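PDB 3K85: D-glycero-D-manno-heptose 1-phosphate kinase, which probably phosphorylates a sugar such as a heptose phosphate, using ATP. Local coordinates for residues S111-S116 against M199-T204; I53-Y58 against L80-Y85; N183-K188 against D241-L246. One frame throughout, in Å; residues are numbered along the deposited sequence.

Contact 1 (S111-S116 against M199-T204)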
loop_
_atom_site.group_PDB
_atom_site.type_symbol
_atom_site.label_atom_id
_atom_site.label_comp_id
_atom_site.label_asym_id
_atom_site.label_seq_id
_atom_site.Cartn_x
_atom_site.Cartn_y
_atom_site.Cartn_z
ATOM N N SER A 111 -5.120 2.983 28.089
ATOM C CA SER A 111 -5.359 3.644 26.805
ATOM C C SER A 111 -6.174 2.819 25.812
ATOM O O SER A 111 -7.384 3.008 25.683
ATOM C CB SER A 111 -4.028 4.042 26.153
ATOM O OG SER A 111 -3.337 5.005 26.931
ATOM N N GLY A 112 -5.504 1.909 25.112
ATOM C CA GLY A 112 -6.174 1.084 24.124
ATOM C C GLY A 112 -5.637 1.445 22.755
ATOM O O GLY A 112 -6.338 1.357 21.747
ATOM N N LEU A 113 -4.374 1.860 22.739
ATOM C CA LEU A 113 -3.691 2.264 21.519
ATOM C C LEU A 113 -2.451 1.418 21.312
ATOM O O LEU A 113 -1.613 1.741 20.474
ATOM C CB LEU A 113 -3.279 3.731 21.620
ATOM C CG LEU A 113 -4.402 4.735 21.867
ATOM C CD1 LEU A 113 -3.814 6.070 22.277
ATOM C CD2 LEU A 113 -5.239 4.872 20.606
ATOM N N GLY A 114 -2.336 0.347 22.093
ATOM C CA GLY A 114 -1.189 -0.542 22.005
ATOM C C GLY A 114 0.091 0.032 22.597
ATOM O O GLY A 114 1.186 -0.257 22.101
ATOM N N THR A 115 -0.039 0.822 23.663
ATOM C CA THR A 115 1.109 1.456 24.313
ATOM C C THR A 115 2.288 0.542 24.559
ATOM O O THR A 115 3.415 0.835 24.157
ATOM C CB THR A 115 0.737 2.061 25.676
ATOM O OG1 THR A 115 -0.235 3.099 25.494
ATOM C CG2 THR A 115 1.976 2.649 26.341
ATOM N N SER A 116 2.016 -0.566 25.235
ATOM C CA SER A 116 3.037 -1.546 25.578
ATOM C C SER A 116 3.800 -2.087 24.363
ATOM O O SER A 116 5.030 -2.030 24.306
ATOM C CB SER A 116 2.377 -2.699 26.346
ATOM O OG SER A 116 3.345 -3.584 26.880
HETATM N N MSE A 199 -12.968 12.503 12.312
HETATM C CA MSE A 199 -12.809 11.700 13.525
HETATM C C MSE A 199 -12.451 12.407 14.815
HETATM O O MSE A 199 -11.695 13.378 14.839
HETATM C CB MSE A 199 -11.789 10.590 13.293
HETATM C CG MSE A 199 -12.317 9.432 12.488
HETATM SE SE MSE A 199 -10.912 8.188 12.026
HETATM C CE MSE A 199 -10.132 7.935 13.790
ATOM N N VAL A 200 -12.997 11.879 15.902
ATOM C CA VAL A 200 -12.751 12.415 17.225
ATOM C C VAL A 200 -12.277 11.283 18.148
ATOM O O VAL A 200 -12.908 10.227 18.228
ATOM C CB VAL A 200 -14.034 13.049 17.809
ATOM C CG1 VAL A 200 -13.703 13.829 19.076
ATOM C CG2 VAL A 200 -14.677 13.955 16.779
ATOM N N LEU A 201 -11.150 11.509 18.814
ATOM C CA LEU A 201 -10.577 10.552 19.753
ATOM C C LEU A 201 -10.905 11.037 21.156
ATOM O O LEU A 201 -10.425 12.090 21.577
ATOM C CB LEU A 201 -9.062 10.494 19.588
ATOM C CG LEU A 201 -8.472 9.343 18.780
ATOM C CD1 LEU A 201 -7.594 8.510 19.700
ATOM C CD2 LEU A 201 -9.578 8.497 18.162
ATOM N N TYR A 202 -11.707 10.273 21.889
ATOM C CA TYR A 202 -12.089 10.683 23.236
ATOM C C TYR A 202 -11.883 9.634 24.330
ATOM O O TYR A 202 -12.437 8.535 24.275
ATOM C CB TYR A 202 -13.553 11.137 23.234
ATOM C CG TYR A 202 -14.062 11.561 24.588
ATOM C CD1 TYR A 202 -13.468 12.618 25.278
ATOM C CD2 TYR A 202 -15.132 10.894 25.191
ATOM C CE1 TYR A 202 -13.924 13.003 26.542
ATOM C CE2 TYR A 202 -15.599 11.269 26.455
ATOM C CZ TYR A 202 -14.989 12.323 27.124
ATOM O OH TYR A 202 -15.434 12.683 28.376
ATOM N N PHE A 203 -11.080 9.990 25.329
ATOM C CA PHE A 203 -10.811 9.102 26.453
ATOM C C PHE A 203 -11.726 9.504 27.606
ATOM O O PHE A 203 -12.288 10.599 27.602
ATOM C CB PHE A 203 -9.356 9.223 26.904
ATOM C CG PHE A 203 -8.354 8.806 25.866
ATOM C CD1 PHE A 203 -8.151 9.572 24.722
ATOM C CD2 PHE A 203 -7.578 7.668 26.055
ATOM C CE1 PHE A 203 -7.184 9.215 23.784
ATOM C CE2 PHE A 203 -6.608 7.302 25.123
ATOM C CZ PHE A 203 -6.411 8.079 23.986
ATOM N N THR A 204 -11.873 8.630 28.596
ATOM C CA THR A 204 -12.729 8.937 29.737
ATOM C C THR A 204 -11.909 9.273 30.978
ATOM O O THR A 204 -10.703 9.518 30.892
ATOM C CB THR A 204 -13.658 7.761 30.072
ATOM O OG1 THR A 204 -14.277 7.279 28.873
ATOM C CG2 THR A 204 -14.740 8.214 31.034
#
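Ser111 and Phe203 bring their CA atoms to 7.7 Å, while Leu113 and Leu201 stay 10.9 Å apart; the backbones share no hydrogen bond, and contact comes mainly through side chains. Residues 111-116 belong to the glycine-rich loop of the GHMP kinases, which in relatives wraps the phosphates of ATP. Gly114 is the N-cap of helix 115-131. Gly112 adopts a positive phi in the turn of the loop. Residues 199-202 form a strand beside strand 303-306, with Met327 and Phe325 bonded along its other side. The ring of Phe203 is met at its edge. Leu113 comes from the opposite direction, and its CD1 lies in the ring plane, 3.7 Å from Phe203 CZ. The Leu113 CG lies beside the backbone N (chi1 -58°), which sends CD1 to that edge. The backbone of Ser111 also meets the ring edge, with its CA 4.2 Å from Phe203 CE2. The hydroxyl of Ser111 is engaged by the carbonyl of Pro108. Phe302 stacks edge-to-face with Phe203 and also touches both leucines. The second methyl of Leu113 makes a looser contact: its CD2 is 4.4 Å from Leu201 CD1.

Contact 2 (I53-Y58 against L80-Y85)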
loop_
_atom_site.group_PDB
_atom_site.type_symbol
_atom_site.label_atom_id
_atom_site.label_comp_id
_atom_site.label_asym_id
_atom_site.label_seq_id
_atom_site.Cartn_x
_atom_site.Cartn_y
_atom_site.Cartn_z
ATOM N N ILE A 53 24.192 0.234 34.451
ATOM C CA ILE A 53 23.080 0.281 33.518
ATOM C C ILE A 53 21.993 1.082 34.206
ATOM O O ILE A 53 21.317 0.602 35.114
ATOM C CB ILE A 53 22.559 -1.119 33.164
ATOM C CG1 ILE A 53 21.191 -1.001 32.492
ATOM C CG2 ILE A 53 22.500 -1.983 34.407
ATOM C CD1 ILE A 53 20.564 -2.327 32.142
ATOM N N GLU A 54 21.844 2.320 33.758
ATOM C CA GLU A 54 20.881 3.243 34.330
ATOM C C GLU A 54 19.575 3.306 33.554
ATOM O O GLU A 54 19.568 3.540 32.347
ATOM C CB GLU A 54 21.520 4.626 34.399
ATOM C CG GLU A 54 22.907 4.595 35.019
ATOM C CD GLU A 54 23.583 5.952 35.016
ATOM O OE1 GLU A 54 23.006 6.903 35.594
ATOM O OE2 GLU A 54 24.691 6.065 34.440
ATOM N N ILE A 55 18.471 3.110 34.265
ATOM C CA ILE A 55 17.141 3.139 33.672
ATOM C C ILE A 55 16.271 4.310 34.157
ATOM O O ILE A 55 16.003 4.454 35.350
ATOM C CB ILE A 55 16.412 1.817 33.958
ATOM C CG1 ILE A 55 17.106 0.686 33.191
ATOM C CG2 ILE A 55 14.941 1.934 33.598
ATOM C CD1 ILE A 55 16.590 -0.698 33.527
ATOM N N ASN A 56 15.842 5.151 33.222
ATOM C CA ASN A 56 14.985 6.280 33.552
ATOM C C ASN A 56 13.750 6.186 32.654
ATOM O O ASN A 56 13.679 6.824 31.606
ATOM C CB ASN A 56 15.740 7.596 33.332
ATOM C CG ASN A 56 14.902 8.810 33.676
ATOM O OD1 ASN A 56 13.896 8.702 34.375
ATOM N ND2 ASN A 56 15.313 9.976 33.191
ATOM N N ALA A 57 12.786 5.367 33.073
ATOM C CA ALA A 57 11.565 5.138 32.316
ATOM C C ALA A 57 10.324 5.811 32.895
ATOM O O ALA A 57 9.679 5.285 33.799
ATOM C CB ALA A 57 11.325 3.642 32.196
ATOM N N TYR A 58 9.977 6.967 32.348
ATOM C CA TYR A 58 8.812 7.704 32.805
ATOM C C TYR A 58 7.519 6.905 32.609
ATOM O O TYR A 58 6.522 7.138 33.302
ATOM C CB TYR A 58 8.737 9.046 32.061
ATOM C CG TYR A 58 9.940 9.929 32.322
ATOM C CD1 TYR A 58 9.912 10.913 33.311
ATOM C CD2 TYR A 58 11.132 9.724 31.636
ATOM C CE1 TYR A 58 11.048 11.669 33.610
ATOM C CE2 TYR A 58 12.269 10.463 31.927
ATOM C CZ TYR A 58 12.224 11.436 32.917
ATOM O OH TYR A 58 13.366 12.147 33.219
ATOM N N LEU A 80 9.588 -4.132 30.524
ATOM C CA LEU A 80 9.758 -3.967 29.085
ATOM C C LEU A 80 11.212 -3.772 28.678
ATOM O O LEU A 80 11.705 -4.444 27.772
ATOM C CB LEU A 80 8.914 -2.795 28.605
ATOM C CG LEU A 80 7.479 -3.109 28.174
ATOM C CD1 LEU A 80 6.896 -4.221 28.992
ATOM C CD2 LEU A 80 6.653 -1.852 28.289
ATOM N N ILE A 81 11.900 -2.854 29.344
ATOM C CA ILE A 81 13.304 -2.595 29.048
ATOM C C ILE A 81 14.148 -3.826 29.372
ATOM O O ILE A 81 15.019 -4.236 28.595
ATOM C CB ILE A 81 13.828 -1.418 29.879
ATOM C CG1 ILE A 81 13.203 -0.117 29.376
ATOM C CG2 ILE A 81 15.349 -1.369 29.831
ATOM C CD1 ILE A 81 13.672 1.102 30.137
ATOM N N LYS A 82 13.892 -4.407 30.537
ATOM C CA LYS A 82 14.620 -5.592 30.966
ATOM C C LYS A 82 14.359 -6.759 30.007
ATOM O O LYS A 82 15.284 -7.470 29.613
ATOM C CB LYS A 82 14.219 -5.936 32.403
ATOM C CG LYS A 82 14.691 -4.879 33.405
ATOM C CD LYS A 82 14.121 -5.096 34.798
ATOM C CE LYS A 82 14.641 -4.043 35.765
ATOM N NZ LYS A 82 14.032 -4.198 37.112
ATOM N N GLY A 83 13.099 -6.947 29.625
ATOM C CA GLY A 83 12.775 -8.012 28.688
ATOM C C GLY A 83 13.546 -7.872 27.372
ATOM O O GLY A 83 14.167 -8.826 26.888
ATOM N N VAL A 84 13.523 -6.675 26.793
ATOM C CA VAL A 84 14.220 -6.444 25.541
ATOM C C VAL A 84 15.709 -6.639 25.716
ATOM O O VAL A 84 16.340 -7.372 24.957
ATOM C CB VAL A 84 13.964 -5.026 25.008
ATOM C CG1 VAL A 84 14.733 -4.817 23.712
ATOM C CG2 VAL A 84 12.470 -4.821 24.782
ATOM N N TYR A 85 16.278 -5.978 26.716
ATOM C CA TYR A 85 17.702 -6.105 26.971
ATOM C C TYR A 85 18.128 -7.569 27.150
ATOM O O TYR A 85 19.160 -7.990 26.622
ATOM C CB TYR A 85 18.092 -5.319 28.218
ATOM C CG TYR A 85 19.530 -5.529 28.604
ATOM C CD1 TYR A 85 20.552 -4.940 27.871
ATOM C CD2 TYR A 85 19.877 -6.376 29.662
ATOM C CE1 TYR A 85 21.886 -5.187 28.170
ATOM C CE2 TYR A 85 21.212 -6.632 29.971
ATOM C CZ TYR A 85 22.208 -6.038 29.219
ATOM O OH TYR A 85 23.534 -6.306 29.475
#
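Ile55 and Ile81 form the tight centre where strand 53-57 packs on helix 80-85. This is a helix laid on a sheet, part of the N-terminal domain with the ribosomal protein S5 domain 2-like fold of GHMP kinases. The short axes approach to 10.9 Å, and their directions differ by 137°. The two isoleucines slide past each other in opposite directions, so each offers two methyls. Ile81 CD1 reaches 3.8 Å from Ile55 CG2. Ile55 CD1 in turn lies 4.0 Å from Ile81 CG2. In both residues CG2 is anti to the backbone N and CG1 lies beside it, which sets both branches of each side chain into the contact. Ala57 adds its CB, 4.0 Å from Ile81 CD1. That methyl is therefore touched from two neighbouring positions on the same strand face. Ile123 of helix 115-131 and Thr103 of strand 99-105 also touch Ile81.

The packing is looser at Lys82, where Ile55 CD1 is 4.5 Å from Lys82 CE and the extended lysine chain runs beside the isoleucine. Its NZ is held by a salt bridge to Asp75 and by hydrogen bonds to the Glu77 carbonyl and the Tyr66 hydroxyl. Asn56 differs from its strand neighbours: its CB points away from the helix. Its amide turns to Tyr58, exposed in the assembly but touching a neighbour in the crystal. Asn56 ND2 donates to Tyr58 OH at 2.9 Å, with an N-H...O angle of 157° and the oxygen close to the amide plane.

Contact 3 (N183-K188 against D241-L246)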
loop_
_atom_site.group_PDB
_atom_site.type_symbol
_atom_site.label_atom_id
_atom_site.label_comp_id
_atom_site.label_asym_id
_atom_site.label_seq_id
_atom_site.Cartn_x
_atom_site.Cartn_y
_atom_site.Cartn_z
ATOM N N ASN A 183 -0.046 -5.997 4.338
ATOM C CA ASN A 183 -0.250 -5.315 3.066
ATOM C C ASN A 183 -0.165 -3.819 3.373
ATOM O O ASN A 183 -1.145 -3.215 3.808
ATOM C CB ASN A 183 -1.631 -5.660 2.492
ATOM C CG ASN A 183 -1.759 -7.125 2.130
ATOM O OD1 ASN A 183 -1.302 -7.558 1.078
ATOM N ND2 ASN A 183 -2.372 -7.906 3.018
ATOM N N PRO A 184 1.019 -3.211 3.182
ATOM C CA PRO A 184 1.195 -1.774 3.451
ATOM C C PRO A 184 0.399 -0.996 2.421
ATOM O O PRO A 184 0.747 -1.009 1.245
ATOM C CB PRO A 184 2.701 -1.558 3.265
ATOM C CG PRO A 184 3.300 -2.941 3.416
ATOM C CD PRO A 184 2.284 -3.818 2.732
ATOM N N LEU A 185 -0.658 -0.313 2.843
ATOM C CA LEU A 185 -1.484 0.434 1.895
ATOM C C LEU A 185 -1.118 1.907 1.686
ATOM O O LEU A 185 -1.015 2.661 2.652
ATOM C CB LEU A 185 -2.957 0.374 2.321
ATOM C CG LEU A 185 -3.652 -0.970 2.551
ATOM C CD1 LEU A 185 -5.079 -0.701 3.039
ATOM C CD2 LEU A 185 -3.674 -1.785 1.266
ATOM N N LYS A 186 -0.928 2.317 0.431
ATOM C CA LYS A 186 -0.657 3.723 0.135
ATOM C C LYS A 186 -2.008 4.415 0.254
ATOM O O LYS A 186 -2.952 4.036 -0.425
ATOM C CB LYS A 186 -0.164 3.936 -1.304
ATOM C CG LYS A 186 1.248 3.496 -1.601
ATOM C CD LYS A 186 1.811 4.215 -2.833
ATOM C CE LYS A 186 0.892 4.099 -4.040
ATOM N NZ LYS A 186 1.561 4.547 -5.282
HETATM N N MSE A 187 -2.124 5.416 1.109
HETATM C CA MSE A 187 -3.402 6.099 1.226
HETATM C C MSE A 187 -3.334 7.479 0.588
HETATM O O MSE A 187 -2.471 8.280 0.936
HETATM C CB MSE A 187 -3.815 6.220 2.696
HETATM C CG MSE A 187 -4.286 4.916 3.323
HETATM SE SE MSE A 187 -5.979 4.215 2.602
HETATM C CE MSE A 187 -7.167 5.557 3.315
ATOM N N LYS A 188 -4.223 7.747 -0.363
ATOM C CA LYS A 188 -4.254 9.062 -0.994
ATOM C C LYS A 188 -4.385 10.140 0.097
ATOM O O LYS A 188 -5.157 9.991 1.038
ATOM C CB LYS A 188 -5.418 9.147 -1.990
ATOM C CG LYS A 188 -5.210 8.259 -3.218
ATOM C CD LYS A 188 -5.921 8.798 -4.453
ATOM C CE LYS A 188 -7.445 8.664 -4.351
ATOM N NZ LYS A 188 -7.919 7.245 -4.448
ATOM N N ASP A 241 -14.728 -5.094 4.615
ATOM C CA ASP A 241 -15.618 -4.015 4.179
ATOM C C ASP A 241 -15.012 -2.643 4.453
ATOM O O ASP A 241 -15.205 -1.717 3.673
ATOM C CB ASP A 241 -16.979 -4.098 4.882
ATOM C CG ASP A 241 -17.587 -5.492 4.827
ATOM O OD1 ASP A 241 -17.460 -6.158 3.777
ATOM O OD2 ASP A 241 -18.204 -5.917 5.834
ATOM N N THR A 242 -14.293 -2.517 5.566
ATOM C CA THR A 242 -13.682 -1.246 5.928
ATOM C C THR A 242 -12.545 -0.884 4.983
ATOM O O THR A 242 -12.430 0.270 4.566
ATOM C CB THR A 242 -13.169 -1.250 7.384
ATOM O OG1 THR A 242 -14.273 -1.459 8.271
ATOM C CG2 THR A 242 -12.532 0.092 7.733
ATOM N N LYS A 243 -11.719 -1.864 4.631
ATOM C CA LYS A 243 -10.613 -1.614 3.714
ATOM C C LYS A 243 -11.174 -1.037 2.425
ATOM O O LYS A 243 -10.788 0.051 1.986
ATOM C CB LYS A 243 -9.860 -2.903 3.385
ATOM C CG LYS A 243 -8.671 -2.674 2.462
ATOM C CD LYS A 243 -8.018 -3.969 2.031
ATOM C CE LYS A 243 -8.935 -4.779 1.133
ATOM N NZ LYS A 243 -8.214 -5.941 0.550
ATOM N N LEU A 244 -12.102 -1.778 1.835
ATOM C CA LEU A 244 -12.725 -1.379 0.589
ATOM C C LEU A 244 -13.472 -0.036 0.673
ATOM O O LEU A 244 -13.591 0.673 -0.327
ATOM C CB LEU A 244 -13.656 -2.496 0.115
ATOM C CG LEU A 244 -14.456 -2.241 -1.163
ATOM C CD1 LEU A 244 -13.525 -1.846 -2.316
ATOM C CD2 LEU A 244 -15.264 -3.497 -1.496
ATOM N N ALA A 245 -13.963 0.318 1.858
ATOM C CA ALA A 245 -14.670 1.582 2.026
ATOM C C ALA A 245 -13.689 2.756 2.070
ATOM O O ALA A 245 -13.867 3.746 1.364
ATOM C CB ALA A 245 -15.497 1.556 3.301
ATOM N N LEU A 246 -12.657 2.640 2.899
ATOM C CA LEU A 246 -11.662 3.700 3.036
ATOM C C LEU A 246 -10.742 3.906 1.831
ATOM O O LEU A 246 -10.201 5.002 1.648
ATOM C CB LEU A 246 -10.800 3.460 4.271
ATOM C CG LEU A 246 -11.466 3.697 5.621
ATOM C CD1 LEU A 246 -10.411 3.548 6.704
ATOM C CD2 LEU A 246 -12.083 5.092 5.672
#
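No flat side chain lies in the contact of Leu185 with Lys243; the flat partners are met at the lysine's charged end. The ring of Tyr171 makes a cation-pi interaction with the ammonium end of Lys243. The amide of Asn183 gives its ND2 to Glu173 OE1 and to the Tyr171 carbonyl, and its OD1 accepts Lys243 NZ of the second subunit. Lys243 NZ likewise donates to Asn183 OD1 of that subunit, so the pair of bonds is reciprocal across the dimer.

Beneath the charge, the aliphatic part of Lys243 does the packing. Leu185 crosses it at about a right angle and brings its CD1 to 4.1 Å from Lys243 CG. The lysine CG is anti to its own backbone N (chi1 -178°), and the chain then bends at chi3 (67°), away from a straight course. A methylene near the root therefore meets the leucine, while the tip serves polar partners.

In the GHMP kinase fold this contact joins two parts. Strand 179-185 belongs to the large mixed sheet; the loop after it carries Met187. Helix 230-246 packs beside helix 251-264, where Ile257 is touched by both Asp241 and Thr242. Leu185 and Met187 both point their CB atoms toward the helix, two positions apart along an extended chain.

Met187 is modelled as selenomethionine. Its chain is bent at both chi2 and chi3, which folds the terminal methyl over to the last turn of the helix. There CE lies 4.3 Å from Leu246 CB. The methyl also meets the backbone at the helix end: Met187 CE is 3.5 Å from Leu246 O.

In the fold
All three contacts are mainly apolar, and none has a hydrogen bond between its own segments. Contact 1 is the most central, about 10 Å from the centre of the chain, and joins the glycine-rich loop to the sheet that holds strands 199-202 and 303-306. Contacts 2 and 3 lie on opposite sides of that centre, about 36 Å apart between contact centres. Both reach the same mixed sheet with a helix. Contact 2 has a buried aliphatic heart, while contact 3 is bordered by lysines and the second subunit. Contacts 1 and 2 touch directly, through Ser116 OG and Leu80 CD2 at 4.0 Å. Contact 3 stays separate, with its nearest atoms about 7 Å from contact 1.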